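PDB 6OAW: WYL1 from Ruminococcus sp., which is a WYL-domain accessory protein of the type VI-D CRISPR-Cas system and probably modulates the activity of its RNA-guided Cas13d effector. Local coordinates for residues Y151-N154 with K155-L159; L183-A186 with D187-I190. All blocks are in the same frame, centred on the assembly; numbering follows the deposited sequence.

Contact 1 of 2, residues Y151-N154 with K155-L159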
loop_
_atom_site.group_PDB
_atom_site.type_symbol
_atom_site.label_atom_id
_atom_site.label_comp_id
_atom_site.label_asym_id
_atom_site.label_seq_id
_atom_site.Cartn_x
_atom_site.Cartn_y
_atom_site.Cartn_z
ATOM N N TYR B 151 28.805 8.457 -4.935
ATOM C CA TYR B 151 29.624 8.900 -3.779
ATOM C C TYR B 151 28.912 8.550 -2.461
ATOM O O TYR B 151 29.497 7.878 -1.614
ATOM C CB TYR B 151 29.933 10.396 -3.919
ATOM C CG TYR B 151 30.813 10.977 -2.839
ATOM C CD1 TYR B 151 32.146 10.614 -2.705
ATOM C CD2 TYR B 151 30.296 11.907 -1.949
ATOM C CE1 TYR B 151 32.930 11.142 -1.693
ATOM C CE2 TYR B 151 31.062 12.447 -0.936
ATOM C CZ TYR B 151 32.385 12.064 -0.809
ATOM O OH TYR B 151 33.114 12.597 0.211
ATOM N N TYR B 152 27.670 9.001 -2.283
ATOM C CA TYR B 152 26.946 8.911 -0.990
ATOM C C TYR B 152 26.449 7.482 -0.758
ATOM O O TYR B 152 26.367 7.066 0.405
ATOM C CB TYR B 152 25.824 9.947 -0.934
ATOM C CG TYR B 152 26.338 11.360 -0.953
ATOM C CD1 TYR B 152 26.985 11.904 0.145
ATOM C CD2 TYR B 152 26.214 12.142 -2.086
ATOM C CE1 TYR B 152 27.476 13.206 0.125
ATOM C CE2 TYR B 152 26.721 13.430 -2.135
ATOM C CZ TYR B 152 27.348 13.970 -1.027
ATOM O OH TYR B 152 27.802 15.260 -1.120
ATOM N N GLU B 153 26.116 6.749 -1.822
ATOM C CA GLU B 153 25.677 5.336 -1.717
ATOM C C GLU B 153 26.848 4.497 -1.179
ATOM O O GLU B 153 26.638 3.680 -0.268
ATOM C CB GLU B 153 25.145 4.856 -3.072
ATOM C CG GLU B 153 23.814 5.490 -3.448
ATOM C CD GLU B 153 23.873 6.868 -4.098
ATOM O OE1 GLU B 153 24.994 7.302 -4.444
ATOM O OE2 GLU B 153 22.786 7.511 -4.287
ATOM N N ASN B 154 28.050 4.735 -1.681
ATOM C CA ASN B 154 29.291 4.031 -1.239
ATOM C C ASN B 154 29.482 4.202 0.279
ATOM O O ASN B 154 29.887 3.223 0.945
ATOM C CB ASN B 154 30.506 4.489 -2.052
ATOM C CG ASN B 154 30.615 3.752 -3.368
ATOM O OD1 ASN B 154 30.846 2.554 -3.375
ATOM N ND2 ASN B 154 30.435 4.448 -4.478
ATOM N N LYS B 155 29.162 5.382 0.811
ATOM C CA LYS B 155 29.310 5.703 2.252
ATOM C C LYS B 155 28.178 5.053 3.048
ATOM O O LYS B 155 28.466 4.401 4.060
ATOM C CB LYS B 155 29.321 7.219 2.474
ATOM C CG LYS B 155 30.632 7.935 2.148
ATOM C CD LYS B 155 30.522 9.430 2.432
ATOM C CE LYS B 155 31.682 10.244 1.900
ATOM N NZ LYS B 155 32.496 10.796 3.002
ATOM N N VAL B 156 26.933 5.196 2.593
ATOM C CA VAL B 156 25.739 4.635 3.301
ATOM C C VAL B 156 25.848 3.109 3.388
ATOM O O VAL B 156 25.499 2.561 4.460
ATOM C CB VAL B 156 24.425 5.074 2.640
ATOM C CG1 VAL B 156 23.249 4.228 3.121
ATOM C CG2 VAL B 156 24.156 6.562 2.923
ATOM N N TYR B 157 26.287 2.452 2.313
ATOM C CA TYR B 157 26.269 0.962 2.212
ATOM C C TYR B 157 27.686 0.410 2.463
ATOM O O TYR B 157 27.894 -0.785 2.204
ATOM C CB TYR B 157 25.645 0.549 0.876
ATOM C CG TYR B 157 24.232 1.048 0.689
ATOM C CD1 TYR B 157 23.200 0.601 1.504
ATOM C CD2 TYR B 157 23.925 1.969 -0.294
ATOM C CE1 TYR B 157 21.898 1.051 1.352
ATOM C CE2 TYR B 157 22.632 2.451 -0.447
ATOM C CZ TYR B 157 21.616 1.977 0.367
ATOM O OH TYR B 157 20.346 2.444 0.221
ATOM N N SER B 158 28.600 1.241 2.994
ATOM C CA SER B 158 30.013 0.893 3.303
ATOM C C SER B 158 30.622 0.065 2.162
ATOM O O SER B 158 31.066 -1.056 2.437
ATOM C CB SER B 158 30.099 0.154 4.621
ATOM O OG SER B 158 29.449 0.898 5.642
ATOM N N LEU B 159 30.572 0.564 0.920
ATOM C CA LEU B 159 31.226 -0.040 -0.278
ATOM C C LEU B 159 30.720 -1.472 -0.549
ATOM O O LEU B 159 31.386 -2.174 -1.319
ATOM C CB LEU B 159 32.745 -0.043 -0.051
ATOM C CG LEU B 159 33.357 1.323 0.274
ATOM C CD1 LEU B 159 34.722 1.202 0.934
ATOM C CD2 LEU B 159 33.455 2.183 -0.973
#
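Tyr151 and Lys155 meet at the phenol end of the ring, where Lys155 CE comes in obliquely to 3.3 Å from Tyr151 CZ. The ring gets there with CG anti to the backbone N (chi1 -178°), and the lysine chain runs extended until it bends at its last torsion. Next door, Tyr151 CD2 sits 3.6 Å above the ring of Tyr152, over its centre, while Tyr152 CE2 lies at the edge of the Tyr151 ring, in its plane. The ring of Tyr157 carries Val156 CG1 on one face, 3.7 Å above its centre, and Tyr157 CD2 lies 3.2 Å from Glu153 O. That same oxygen accepts Tyr157 N at 2.9 Å, the last regular bond before the chain leaves helical geometry. The helix then ends in a Schellman motif: Ser158, at positive phi, is the C-prime residue, and Leu159 N returns to Asn154 O at 2.7 Å in the carbonyl plane. The side chains of Leu159 and Asn154 cross at about a right angle, with Leu159 CD2 3.6 Å from Asn154 OD1. A tyrosine suits position 157 because its ring meets Phe164 while its hydroxyl bonds Ala89 O; an alanine here would probably leave that carbonyl without its mate and open a gap beside Val156 and Phe164. Buried Glu153 uses OE2 to accept the backbone N-H groups of both Val91 and Glu92, at the start of helix 92-96. Tyr151 and Lys155 thus lie on the exposed side, while Val156 and Tyr157 are buried together with the Glu153 carboxylate, whose negative charge the two amides would be expected to stabilise.

Contact 2 of 2, residues L183-A186 with D187-I190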
loop_
_atom_site.group_PDB
_atom_site.type_symbol
_atom_site.label_atom_id
_atom_site.label_comp_id
_atom_site.label_asym_id
_atom_site.label_seq_id
_atom_site.Cartn_x
_atom_site.Cartn_y
_atom_site.Cartn_z
ATOM N N LEU B 183 8.732 3.479 -12.806
ATOM C CA LEU B 183 10.135 3.013 -12.905
ATOM C C LEU B 183 10.281 2.081 -14.116
ATOM O O LEU B 183 11.236 2.271 -14.895
ATOM C CB LEU B 183 10.540 2.302 -11.610
ATOM C CG LEU B 183 10.775 3.217 -10.418
ATOM C CD1 LEU B 183 11.049 2.403 -9.160
ATOM C CD2 LEU B 183 11.923 4.184 -10.698
ATOM N N ILE B 184 9.362 1.141 -14.302
ATOM C CA ILE B 184 9.470 0.129 -15.398
ATOM C C ILE B 184 9.361 0.821 -16.756
ATOM O O ILE B 184 10.041 0.370 -17.676
ATOM C CB ILE B 184 8.394 -0.959 -15.254
ATOM C CG1 ILE B 184 8.517 -1.702 -13.925
ATOM C CG2 ILE B 184 8.399 -1.909 -16.441
ATOM C CD1 ILE B 184 7.305 -2.595 -13.651
ATOM N N PHE B 185 8.500 1.831 -16.892
ATOM C CA PHE B 185 8.199 2.482 -18.189
ATOM C C PHE B 185 8.828 3.878 -18.205
ATOM O O PHE B 185 8.294 4.795 -18.883
ATOM C CB PHE B 185 6.689 2.488 -18.430
ATOM C CG PHE B 185 6.146 1.143 -18.831
ATOM C CD1 PHE B 185 6.248 0.702 -20.143
ATOM C CD2 PHE B 185 5.518 0.332 -17.906
ATOM C CE1 PHE B 185 5.727 -0.531 -20.525
ATOM C CE2 PHE B 185 5.023 -0.910 -18.272
ATOM C CZ PHE B 185 5.137 -1.346 -19.578
ATOM N N ALA B 186 9.916 4.048 -17.469
ATOM C CA ALA B 186 10.611 5.346 -17.327
ATOM C C ALA B 186 10.950 5.917 -18.706
ATOM O O ALA B 186 10.816 7.143 -18.891
ATOM C CB ALA B 186 11.844 5.178 -16.504
ATOM N N ASP B 187 11.387 5.064 -19.638
ATOM C CA ASP B 187 11.848 5.497 -20.983
ATOM C C ASP B 187 10.660 6.181 -21.670
ATOM O O ASP B 187 10.864 7.298 -22.169
ATOM C CB ASP B 187 12.513 4.352 -21.764
ATOM C CG ASP B 187 13.864 3.843 -21.231
ATOM O OD1 ASP B 187 14.391 4.392 -20.225
ATOM O OD2 ASP B 187 14.402 2.887 -21.834
ATOM N N ASN B 188 9.446 5.605 -21.637
ATOM C CA ASN B 188 8.228 6.267 -22.186
ATOM C C ASN B 188 8.047 7.614 -21.457
ATOM O O ASN B 188 7.741 8.657 -22.111
ATOM C CB ASN B 188 6.951 5.435 -22.029
ATOM C CG ASN B 188 6.787 4.266 -22.990
ATOM O OD1 ASN B 188 7.616 4.035 -23.884
ATOM N ND2 ASN B 188 5.705 3.507 -22.801
ATOM N N ILE B 189 8.220 7.620 -20.138
ATOM C CA ILE B 189 7.885 8.830 -19.338
ATOM C C ILE B 189 8.863 9.947 -19.686
ATOM O O ILE B 189 8.404 11.093 -19.832
ATOM C CB ILE B 189 7.842 8.508 -17.845
ATOM C CG1 ILE B 189 6.605 7.658 -17.542
ATOM C CG2 ILE B 189 7.895 9.782 -17.037
ATOM C CD1 ILE B 189 6.615 7.014 -16.180
ATOM N N ILE B 190 10.140 9.611 -19.818
ATOM C CA ILE B 190 11.239 10.567 -20.153
ATOM C C ILE B 190 10.948 11.226 -21.511
ATOM O O ILE B 190 11.075 12.467 -21.597
ATOM C CB ILE B 190 12.606 9.851 -20.084
ATOM C CG1 ILE B 190 13.007 9.610 -18.630
ATOM C CG2 ILE B 190 13.697 10.595 -20.841
ATOM C CD1 ILE B 190 14.124 8.612 -18.475
#
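Ile189 and Ile190 close down on two successive carbonyls, those of Phe185 and Ala186, and this is the tight part of the contact. Ile189 N bonds Phe185 O at 3.1 Å, in the plane of that carbonyl, and Ile190 N bonds Ala186 O at 2.7 Å with an N-H...O angle of 161°. The isoleucine side chains flank the same oxygens: Ile190 CG1 is 3.3 Å from Ala186 O, and Ile189 CG1 is 3.6 Å from Phe185 O. Each isoleucine holds CG1 beside its own backbone N (chi1 -71° in Ile189), which lays that branch back along the preceding turn. Alanine suits position 186, since its methyl group is small enough for a buried place against Ser65 of helix 55-71. The outer side is looser. Asp187 is exposed, as befits a charged residue, and its OD1 comes no nearer to the preceding segment than 4.1 Å, from Ala186 C. Between these extremes Phe185 and Asn188 lie side by side and point the same way, their planes 33° apart, with Phe185 CD1 3.9 Å from Asn188 ND2. The amide nitrogen has its stronger partner in Leu262 O, so the asparagine ties the helix to the strand region while the phenylalanine rests on Ser260. Phe185 both leaves the helical geometry of helix 177-184 and takes the N-cap position of helix 186-199. Such a one-residue break is a tight helix-helix junction; here it leads into the helix that precedes the antiparallel sheet, an order consistent with the Sm-like fold of WYL domains.

Overall arrangement
Neither contact closes a long loop: each joins neighbouring residues within a turn or two, and they follow in series without nesting or crossing. From the N terminus the chain passes helices 92-96 and 104-122, against which contact 1 packs as helix 151-156 ends. Helix 161-172 comes next and is the bridge, touching contact 1 through Phe164 and Ala167 and the Leu183 and Ile184 end of contact 2 through Tyr172. Helix 177-184 then breaks at contact 2, linking the helical N-terminal region to helix 186-199 and the antiparallel sheet beyond. The centres of contact 1 and contact 2 lie about 26 Å apart, and the nearest atoms of contact 1 and contact 2 about 13 Å apart.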